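Local coordinates for protein HIT family hydrolase (PDB 6D6J) that binds zinc and probably acts as a hydrolase of the histidine triad (HIT) family, at residues D29-F35 / L47-K51. Numbering follows the deposited sequence.
Sequences DKNILAF and LIIPK
The Phe-35 ring crosses Leu-47 obliquely and meets Ile-49 edge-on, at about a right angle, and the apolar packing is close here. Its CG sits between the backbone N and the carbonyl carbon (chi1 55°), which swings the ring over the neighbouring strand. There Phe-35 CE2 packs on Leu-47 CD1 at 3.7 Å, CB of Leu-47 lies over one face near the rim, and Ile-49 brings CG1 into the ring plane, with Ile-49 CD1 3.7 Å from Phe-35 CE1. Phe-13 of helix 12-17 adds an edge-to-face ring contact to Phe-35 and also touches both aliphatic partners. On the other face of the sheet, where Ala-34, Ile-48 and Pro-50 touch helix 62-81, Ile-32 CG2 meets Ile-48 CG2 at 3.6 Å, and CB of the small Ala-34 rests against Ile-48 CG1. Strands 32-36 and 44-50 form an antiparallel hairpin within the five-stranded sheet of the HIT fold; Leu-33 and Ile-49 are a hydrogen-bonded pair, joined by Ile-49 N to Leu-33 O (2.8 Å) and Leu-33 N to Ile-49 O (3.0 Å). Ile-49 also touches His-107, the predicted nucleotidylated histidine, while Pro-50 O accepts a hydrogen bond from the zinc ligand His-105. The end formed by Asp-29 to Asn-31 and Lys-51 is looser and polar, with Lys-30 and Asn-31 exposed. Lys-51 N still bonds Asn-31 O at 2.9 Å, but from above the carbonyl plane. Beyond CG the lysine chain runs extended past the Lys-30 carbonyl, bringing Lys-51 NZ to Asp-29 O at 2.8 Å and to a salt bridge with Glu-28. Asp-29 OD1 accepts from Asn-31 N in an Asx turn and from Ile-32 N in an Asx motif.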
# COMPACT_ATOMS: atom_id res chain seq x y z
N ASP B 29 -2.87 13.38 -13.88
CA ASP B 29 -4.23 13.88 -14.07
C ASP B 29 -4.42 15.10 -13.18
O ASP B 29 -3.42 15.66 -12.71
CB ASP B 29 -5.30 12.77 -13.92
CG ASP B 29 -5.50 12.29 -12.48
OD1 ASP B 29 -5.02 12.93 -11.51
OD2 ASP B 29 -6.17 11.25 -12.31
N LYS B 30 -5.66 15.54 -12.97
CA LYS B 30 -5.86 16.77 -12.21
C LYS B 30 -5.43 16.66 -10.75
O LYS B 30 -5.17 17.68 -10.12
CB LYS B 30 -7.33 17.18 -12.24
CG LYS B 30 -7.93 17.30 -13.62
CD LYS B 30 -7.42 18.51 -14.35
CE LYS B 30 -8.29 18.79 -15.57
NZ LYS B 30 -8.11 20.18 -16.05
N ASN B 31 -5.34 15.44 -10.21
CA ASN B 31 -5.11 15.25 -8.78
C ASN B 31 -3.87 14.45 -8.43
O ASN B 31 -3.43 14.52 -7.28
CB ASN B 31 -6.30 14.52 -8.17
CG ASN B 31 -7.57 15.27 -8.40
OD1 ASN B 31 -7.71 16.39 -7.94
ND2 ASN B 31 -8.48 14.68 -9.17
N ILE B 32 -3.33 13.68 -9.36
CA ILE B 32 -2.35 12.64 -9.08
C ILE B 32 -1.22 12.75 -10.10
O ILE B 32 -1.46 13.08 -11.27
CB ILE B 32 -3.02 11.24 -9.13
CG1 ILE B 32 -3.97 11.09 -7.93
CG2 ILE B 32 -1.99 10.10 -9.21
CD1 ILE B 32 -4.92 9.93 -8.01
N LEU B 33 0.01 12.50 -9.65
CA LEU B 33 1.17 12.46 -10.52
C LEU B 33 1.95 11.19 -10.22
O LEU B 33 2.05 10.77 -9.07
CB LEU B 33 2.07 13.67 -10.21
CG LEU B 33 3.27 13.92 -11.12
CD1 LEU B 33 2.79 14.43 -12.48
CD2 LEU B 33 4.23 14.89 -10.49
N ALA B 34 2.52 10.57 -11.26
CA ALA B 34 3.39 9.41 -11.06
C ALA B 34 4.69 9.63 -11.81
O ALA B 34 4.69 10.15 -12.93
CB ALA B 34 2.74 8.11 -11.52
N PHE B 35 5.79 9.22 -11.20
CA PHE B 35 7.11 9.47 -11.76
C PHE B 35 8.08 8.40 -11.26
O PHE B 35 7.81 7.70 -10.29
CB PHE B 35 7.60 10.90 -11.45
CG PHE B 35 7.60 11.24 -9.99
CD1 PHE B 35 6.45 11.74 -9.38
CD2 PHE B 35 8.75 11.10 -9.22
CE1 PHE B 35 6.45 12.06 -8.03
CE2 PHE B 35 8.75 11.41 -7.87
CZ PHE B 35 7.60 11.89 -7.28
N LEU B 47 6.68 5.99 -8.37
CA LEU B 47 6.07 6.65 -7.22
C LEU B 47 4.78 7.31 -7.69
O LEU B 47 4.76 7.98 -8.72
CB LEU B 47 7.00 7.75 -6.69
CG LEU B 47 8.36 7.24 -6.23
CD1 LEU B 47 9.31 8.37 -5.89
CD2 LEU B 47 8.21 6.30 -5.05
N ILE B 48 3.69 7.10 -6.94
CA ILE B 48 2.40 7.71 -7.25
C ILE B 48 2.06 8.62 -6.08
O ILE B 48 2.02 8.17 -4.93
CB ILE B 48 1.29 6.66 -7.50
CG1 ILE B 48 1.67 5.63 -8.59
CG2 ILE B 48 -0.00 7.38 -7.93
CD1 ILE B 48 2.51 4.45 -8.13
N ILE B 49 1.86 9.90 -6.38
CA ILE B 49 1.67 10.91 -5.33
C ILE B 49 0.40 11.72 -5.56
O ILE B 49 -0.02 11.92 -6.72
CB ILE B 49 2.87 11.87 -5.19
CG1 ILE B 49 3.00 12.84 -6.38
CG2 ILE B 49 4.15 11.09 -4.96
CD1 ILE B 49 3.95 13.99 -6.11
N PRO B 50 -0.22 12.24 -4.51
CA PRO B 50 -1.18 13.33 -4.70
C PRO B 50 -0.44 14.62 -5.06
O PRO B 50 0.68 14.85 -4.61
CB PRO B 50 -1.83 13.46 -3.32
CG PRO B 50 -0.74 13.09 -2.35
CD PRO B 50 0.12 12.05 -3.08
N LYS B 51 -1.09 15.47 -5.87
CA LYS B 51 -0.55 16.82 -6.05
C LYS B 51 -0.72 17.66 -4.78
O LYS B 51 0.12 18.49 -4.46
CB LYS B 51 -1.19 17.45 -7.29
CG LYS B 51 -0.76 16.80 -8.59
CD LYS B 51 -1.49 17.43 -9.79
CE LYS B 51 -0.87 17.01 -11.09
NZ LYS B 51 -1.56 17.68 -12.23